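Local coordinates for protein Tni2 (Pseudomonas fluorescens, PDB 6B12) that probably serves as an immunity protein that binds a cognate toxic effector, presumably Tne2, and blocks its activity, at residues C[47-55]-C[66-74]; C[131-139]-C[145-153]. All coordinates share one frame; numbering follows the deposited sequence.

Contact 1 of 2, residues C[47-55]-C[66-74]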
# COMPACT_ATOMS: atom_id res chain seq x y z
N SER C 47 -3.27 7.76 22.61
CA SER C 47 -3.08 6.57 21.81
C SER C 47 -4.39 6.11 21.21
O SER C 47 -5.47 6.51 21.65
CB SER C 47 -2.48 5.43 22.65
OG SER C 47 -3.42 5.05 23.63
N VAL C 48 -4.28 5.25 20.20
CA VAL C 48 -5.38 4.43 19.71
C VAL C 48 -4.90 2.99 19.67
O VAL C 48 -3.73 2.72 19.36
CB VAL C 48 -5.86 4.90 18.32
CG1 VAL C 48 -6.49 6.30 18.46
CG2 VAL C 48 -4.68 4.93 17.34
N VAL C 49 -5.78 2.05 20.00
CA VAL C 49 -5.37 0.65 20.15
C VAL C 49 -6.38 -0.22 19.43
O VAL C 49 -7.58 -0.05 19.63
CB VAL C 49 -5.30 0.23 21.63
CG1 VAL C 49 -4.91 -1.25 21.74
CG2 VAL C 49 -4.37 1.14 22.41
N ASN C 50 -5.90 -1.14 18.61
CA ASN C 50 -6.79 -2.08 17.91
C ASN C 50 -6.10 -3.43 17.87
O ASN C 50 -5.11 -3.58 17.16
CB ASN C 50 -7.11 -1.56 16.50
CG ASN C 50 -8.15 -2.42 15.79
OD1 ASN C 50 -8.58 -3.44 16.32
ND2 ASN C 50 -8.55 -2.02 14.59
N SER C 51 -6.62 -4.43 18.60
CA SER C 51 -5.92 -5.72 18.61
C SER C 51 -6.00 -6.41 17.25
O SER C 51 -5.19 -7.29 16.95
CB SER C 51 -6.46 -6.61 19.72
OG SER C 51 -7.79 -7.01 19.47
N ARG C 52 -6.93 -5.98 16.39
CA ARG C 52 -7.01 -6.48 15.03
C ARG C 52 -5.96 -5.89 14.10
O ARG C 52 -5.81 -6.39 12.98
CB ARG C 52 -8.38 -6.17 14.44
CG ARG C 52 -9.48 -6.97 15.09
CD ARG C 52 -10.84 -6.48 14.65
NE ARG C 52 -11.85 -7.47 15.00
CZ ARG C 52 -13.10 -7.16 15.33
NH1 ARG C 52 -13.46 -5.89 15.36
NH2 ARG C 52 -13.96 -8.12 15.63
N GLY C 53 -5.27 -4.84 14.52
CA GLY C 53 -4.25 -4.21 13.72
C GLY C 53 -4.71 -2.86 13.18
O GLY C 53 -5.91 -2.61 12.95
N LEU C 54 -3.74 -1.98 12.97
CA LEU C 54 -4.01 -0.66 12.40
C LEU C 54 -2.78 -0.19 11.65
O LEU C 54 -1.67 -0.68 11.86
CB LEU C 54 -4.39 0.35 13.49
CG LEU C 54 -3.32 0.63 14.56
CD1 LEU C 54 -2.46 1.85 14.22
CD2 LEU C 54 -3.97 0.85 15.94
N LEU C 55 -2.98 0.77 10.76
CA LEU C 55 -1.89 1.40 10.04
C LEU C 55 -2.03 2.88 10.32
O LEU C 55 -3.09 3.45 10.06
CB LEU C 55 -1.99 1.08 8.54
CG LEU C 55 -0.85 1.42 7.59
CD1 LEU C 55 0.46 0.68 7.96
CD2 LEU C 55 -1.29 1.04 6.18
N ALA C 66 -3.65 9.96 10.36
CA ALA C 66 -4.53 9.14 9.54
C ALA C 66 -4.38 7.71 10.02
O ALA C 66 -3.25 7.21 10.13
CB ALA C 66 -4.19 9.26 8.06
N ILE C 67 -5.50 7.06 10.31
CA ILE C 67 -5.50 5.76 10.95
C ILE C 67 -6.33 4.83 10.08
O ILE C 67 -7.53 5.05 9.94
CB ILE C 67 -6.11 5.80 12.36
CG1 ILE C 67 -5.47 6.88 13.25
CG2 ILE C 67 -6.02 4.41 12.98
CD1 ILE C 67 -4.08 6.59 13.59
N LEU C 68 -5.71 3.79 9.54
CA LEU C 68 -6.45 2.75 8.81
C LEU C 68 -6.69 1.61 9.79
O LEU C 68 -5.74 0.94 10.22
CB LEU C 68 -5.66 2.30 7.59
CG LEU C 68 -6.40 1.30 6.71
CD1 LEU C 68 -7.74 1.87 6.21
CD2 LEU C 68 -5.47 0.96 5.57
N TRP C 69 -7.96 1.39 10.13
CA TRP C 69 -8.38 0.60 11.28
C TRP C 69 -8.94 -0.73 10.81
O TRP C 69 -9.93 -0.74 10.07
CB TRP C 69 -9.45 1.41 12.01
CG TRP C 69 -9.92 0.96 13.36
CD1 TRP C 69 -11.07 0.25 13.64
CD2 TRP C 69 -9.33 1.30 14.61
NE1 TRP C 69 -11.20 0.12 15.01
CE2 TRP C 69 -10.15 0.77 15.62
CE3 TRP C 69 -8.18 2.03 14.97
CZ2 TRP C 69 -9.85 0.91 16.96
CZ3 TRP C 69 -7.89 2.16 16.31
CH2 TRP C 69 -8.71 1.61 17.28
N ASN C 70 -8.33 -1.84 11.22
CA ASN C 70 -8.81 -3.14 10.75
C ASN C 70 -10.14 -3.48 11.40
O ASN C 70 -10.29 -3.35 12.62
CB ASN C 70 -7.80 -4.25 11.05
CG ASN C 70 -6.59 -4.19 10.16
OD1 ASN C 70 -6.58 -3.43 9.18
ND2 ASN C 70 -5.56 -4.97 10.48
N ASP C 71 -11.11 -3.93 10.58
CA ASP C 71 -12.47 -4.18 11.08
C ASP C 71 -12.77 -5.65 11.34
O ASP C 71 -13.84 -5.95 11.87
CB ASP C 71 -13.51 -3.62 10.10
CG ASP C 71 -13.51 -2.08 10.08
OD1 ASP C 71 -13.39 -1.46 11.16
OD2 ASP C 71 -13.64 -1.49 8.98
N ASP C 72 -11.88 -6.56 10.98
CA ASP C 72 -12.11 -7.95 11.33
C ASP C 72 -10.76 -8.63 11.51
O ASP C 72 -9.73 -7.97 11.61
CB ASP C 72 -13.03 -8.61 10.28
CG ASP C 72 -12.40 -8.69 8.90
OD1 ASP C 72 -11.18 -8.57 8.77
OD2 ASP C 72 -13.16 -8.93 7.93
N ASP C 73 -10.77 -9.97 11.53
CA ASP C 73 -9.56 -10.73 11.84
C ASP C 73 -8.71 -11.01 10.62
O ASP C 73 -7.70 -11.71 10.74
CB ASP C 73 -9.92 -12.05 12.55
CG ASP C 73 -10.66 -13.04 11.65
OD1 ASP C 73 -11.07 -12.67 10.53
OD2 ASP C 73 -10.85 -14.20 12.09
N THR C 74 -9.07 -10.45 9.46
CA THR C 74 -8.39 -10.81 8.22
C THR C 74 -7.27 -9.86 7.84
O THR C 74 -6.42 -10.24 7.03
CB THR C 74 -9.38 -10.85 7.06
OG1 THR C 74 -9.75 -9.51 6.70
CG2 THR C 74 -10.62 -11.64 7.46
O HOH W 1 -7.00 -8.41 11.66
O HOH W 2 -12.13 -3.31 14.72
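The open end of the antiparallel hairpin 54-58/64-70 is joined here to the type I turn N50-G53 that leads into it. L55 and L68 exchange two backbone hydrogen bonds (L55 N to L68 O 2.8 Å, L68 N to L55 O 2.7 Å), and N70 N continues the ladder to G53 O. Beyond it, two asparagine amides tie the turn to the strand end. N50 ND2 donates to a lone pair of N70 O (2.9 Å), the acceptor lying in the amide plane, while N70 ND2 reaches R52 O (2.9 Å) almost straight, at 169°, and a basic side chain of the partner protein's chain hydrogen-bonds N70 OD1. N50 OD1 takes R52 N in an Asx turn. With CG anti to the backbone N (chi1 -174°), the N50 side chain lies over W69: CB sits 3.6 Å from the centroid of the six-membered ring, a CH-pi contact. V48 CB abuts that ring's edge. The extended R52 chain runs along D72 O and sets one guanidinium face over D71 O; a water links R52 NH1 to N70 O. V48 and L54 pack against strand 34-41, L55 and L68 against F111 of strand 102-112.

Contact 2 of 2, residues C[131-139]-C[145-153]; sequences DQAMFRVDI and DIVSIQHSR
Strands 134-139 and 145-152 pair antiparallel from F135-H151 through R136-Q150 and V137-I149 to D138-S148, their axes at 150°, until V147 and S148 both face D138 in a classic beta bulge. D138 O takes a short bond from V147 N (2.7 Å) and a weak, longer one from S148 N (3.3 Å), after which I139 pairs with I146. On the face carrying F135, V137 and I139, the rings of F135 and H151 stack face to face, centroids 4.7 Å apart and planes at 24°, with F135 CZ over the centre of the imidazole. The H151 ring reaches this place with chi1 at -154°, CG roughly opposite the backbone N, where ND1 also makes weak bonds to M134 O and S152 O. I149 CG2 presses on F135 CD2 (3.7 Å), and I146 CG1 touches both V137 CG1 and I139 CG1 (each 4.0 Å). This hairpin ends the chain, and strand 145-152 is, within it, the outermost of a five-stranded antiparallel meander, with strand 121-128 on the far side of strand 134-140. The opposite face, M134 apart, is polar. R136, fully extended, grips D138 side-on, NE to OD1 and NH2 to OD2 (both 3.0 Å), a salt bridge whose carboxylate is held further by T123 and Q116. Q150 lies alongside R136 pointing the same way, its OE1 above one guanidinium face, 3.5 Å from R136 CZ, a position suited to electrostatic attraction without a hydrogen bond. F114 adds a cation-pi contact to R136, and a water lies 2.8 Å from Q150 OE1, near R136 O and S148 OG.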
# COMPACT_ATOMS: atom_id res chain seq x y z
N ASP C 131 -13.53 -4.47 -9.02
CA ASP C 131 -12.49 -5.01 -9.89
C ASP C 131 -11.10 -4.92 -9.28
O ASP C 131 -10.13 -5.27 -9.98
CB ASP C 131 -12.49 -4.30 -11.25
CG ASP C 131 -12.21 -2.80 -11.16
OD1 ASP C 131 -12.09 -2.25 -10.04
OD2 ASP C 131 -12.09 -2.18 -12.23
N GLN C 132 -10.97 -4.47 -8.04
CA GLN C 132 -9.71 -4.28 -7.32
C GLN C 132 -8.77 -3.30 -8.01
O GLN C 132 -7.56 -3.34 -7.79
CB GLN C 132 -8.98 -5.62 -7.08
CG GLN C 132 -9.83 -6.68 -6.38
CD GLN C 132 -10.32 -6.24 -5.01
OE1 GLN C 132 -9.53 -5.81 -4.16
NE2 GLN C 132 -11.63 -6.34 -4.79
N ALA C 133 -9.30 -2.40 -8.85
CA ALA C 133 -8.46 -1.35 -9.41
C ALA C 133 -8.04 -0.40 -8.31
O ALA C 133 -8.82 -0.10 -7.40
CB ALA C 133 -9.20 -0.58 -10.51
N MSE C 134 -6.80 0.08 -8.40
CA MSE C 134 -6.23 0.93 -7.36
C MSE C 134 -6.41 2.39 -7.72
O MSE C 134 -6.21 2.79 -8.88
CB MSE C 134 -4.73 0.66 -7.15
CG MSE C 134 -4.38 -0.78 -6.79
SE MSE C 134 -5.21 -1.34 -5.12
CE MSE C 134 -4.82 0.22 -4.02
N PHE C 135 -6.76 3.19 -6.73
CA PHE C 135 -6.91 4.62 -6.90
C PHE C 135 -6.11 5.32 -5.83
O PHE C 135 -6.13 4.91 -4.67
CB PHE C 135 -8.36 5.05 -6.83
CG PHE C 135 -9.15 4.60 -8.00
CD1 PHE C 135 -9.62 3.30 -8.07
CD2 PHE C 135 -9.41 5.47 -9.04
CE1 PHE C 135 -10.34 2.86 -9.17
CE2 PHE C 135 -10.14 5.05 -10.15
CZ PHE C 135 -10.60 3.75 -10.21
N ARG C 136 -5.41 6.36 -6.23
CA ARG C 136 -4.75 7.26 -5.29
C ARG C 136 -5.77 8.29 -4.82
O ARG C 136 -6.37 8.99 -5.66
CB ARG C 136 -3.56 7.93 -5.97
CG ARG C 136 -3.05 9.13 -5.20
CD ARG C 136 -1.90 9.78 -5.94
NE ARG C 136 -1.62 11.10 -5.37
CZ ARG C 136 -0.66 11.90 -5.82
NH1 ARG C 136 0.12 11.49 -6.82
NH2 ARG C 136 -0.47 13.08 -5.25
N VAL C 137 -5.98 8.37 -3.51
CA VAL C 137 -6.96 9.28 -2.93
C VAL C 137 -6.22 10.26 -2.03
O VAL C 137 -5.68 9.88 -0.99
CB VAL C 137 -8.06 8.54 -2.16
CG1 VAL C 137 -9.13 9.55 -1.65
CG2 VAL C 137 -8.71 7.49 -3.05
N ASP C 138 -6.18 11.52 -2.44
CA ASP C 138 -5.58 12.57 -1.64
C ASP C 138 -6.66 13.20 -0.77
O ASP C 138 -7.76 13.51 -1.26
CB ASP C 138 -4.94 13.63 -2.53
CG ASP C 138 -3.63 13.16 -3.16
OD1 ASP C 138 -3.25 11.97 -3.01
OD2 ASP C 138 -2.96 13.99 -3.80
N ILE C 139 -6.34 13.40 0.50
CA ILE C 139 -7.31 13.80 1.52
C ILE C 139 -6.72 14.97 2.31
O ILE C 139 -5.56 14.93 2.70
CB ILE C 139 -7.62 12.61 2.46
CG1 ILE C 139 -8.27 11.47 1.65
CG2 ILE C 139 -8.54 13.04 3.62
CD1 ILE C 139 -8.02 10.08 2.23
N ASP C 145 -11.89 16.12 4.24
CA ASP C 145 -12.52 15.89 2.95
C ASP C 145 -11.55 15.39 1.89
O ASP C 145 -10.38 15.74 1.86
CB ASP C 145 -13.19 17.16 2.45
CG ASP C 145 -14.39 17.53 3.28
OD1 ASP C 145 -14.94 16.64 3.97
OD2 ASP C 145 -14.78 18.70 3.25
N ILE C 146 -12.06 14.54 1.01
CA ILE C 146 -11.25 14.09 -0.11
C ILE C 146 -10.97 15.26 -1.04
O ILE C 146 -11.87 16.06 -1.35
CB ILE C 146 -11.97 12.95 -0.84
CG1 ILE C 146 -11.96 11.74 0.08
CG2 ILE C 146 -11.29 12.70 -2.16
CD1 ILE C 146 -12.88 10.62 -0.36
N VAL C 147 -9.72 15.36 -1.48
CA VAL C 147 -9.28 16.39 -2.41
C VAL C 147 -9.40 15.91 -3.84
O VAL C 147 -10.02 16.58 -4.66
CB VAL C 147 -7.83 16.80 -2.08
CG1 VAL C 147 -7.27 17.72 -3.15
CG2 VAL C 147 -7.77 17.48 -0.72
N SER C 148 -8.85 14.73 -4.13
CA SER C 148 -8.87 14.21 -5.49
C SER C 148 -8.68 12.71 -5.48
O SER C 148 -8.15 12.12 -4.53
CB SER C 148 -7.78 14.84 -6.34
OG SER C 148 -6.54 14.56 -5.74
N ILE C 149 -9.11 12.09 -6.58
CA ILE C 149 -8.95 10.67 -6.82
C ILE C 149 -8.32 10.48 -8.19
O ILE C 149 -8.73 11.13 -9.16
CB ILE C 149 -10.30 9.93 -6.75
CG1 ILE C 149 -11.01 10.20 -5.42
CG2 ILE C 149 -10.10 8.45 -6.95
CD1 ILE C 149 -12.56 10.01 -5.51
N GLN C 150 -7.31 9.61 -8.28
CA GLN C 150 -6.68 9.33 -9.57
C GLN C 150 -6.47 7.84 -9.70
O GLN C 150 -6.03 7.19 -8.75
CB GLN C 150 -5.30 9.99 -9.74
CG GLN C 150 -5.16 11.41 -9.29
CD GLN C 150 -3.70 11.76 -9.00
OE1 GLN C 150 -3.40 12.43 -8.01
NE2 GLN C 150 -2.79 11.27 -9.85
N HIS C 151 -6.78 7.30 -10.88
CA HIS C 151 -6.49 5.91 -11.17
C HIS C 151 -5.00 5.66 -11.02
O HIS C 151 -4.17 6.46 -11.47
CB HIS C 151 -6.96 5.57 -12.59
CG HIS C 151 -7.28 4.12 -12.80
ND1 HIS C 151 -6.63 3.11 -12.13
CD2 HIS C 151 -8.20 3.52 -13.59
CE1 HIS C 151 -7.12 1.94 -12.52
NE2 HIS C 151 -8.08 2.17 -13.40
N SER C 152 -4.64 4.56 -10.35
CA SER C 152 -3.25 4.18 -10.13
C SER C 152 -3.03 2.75 -10.59
O SER C 152 -3.96 2.03 -10.97
CB SER C 152 -2.86 4.33 -8.66
OG SER C 152 -1.46 4.22 -8.50
N ARG C 153 -1.77 2.33 -10.55
CA ARG C 153 -1.40 0.96 -10.93
C ARG C 153 -0.08 0.59 -10.27
O ARG C 153 0.33 1.22 -9.28
CB ARG C 153 -1.29 0.82 -12.45
OXT ARG C 153 0.60 -0.34 -10.69
O HOH W 3 -4.98 -0.38 -10.85
O HOH W 4 -5.39 11.83 -6.20

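Contact 1 closes before contact 2 opens along the chain, their centres about 21 Å apart and their nearest atoms about 7 Å apart without touching. They belong to different antiparallel sheets: contact 1 joins the turn after strand 44-49 to the four-stranded sheet of 54-58, 64-70, 78-84 and 90-92, whereas contact 2 is the terminal hairpin of the five-stranded sheet that follows. Strand 102-112 of the second sheet connects them, since Y108 touches L68 of contact 1 as well as V137 and I146 of contact 2. Both contacts also reach the partner protein's chain, through L55, L68 and N70 in one and Q132, M134, S152 and R153 in the other, so residues from two sheets contribute to the binding surface.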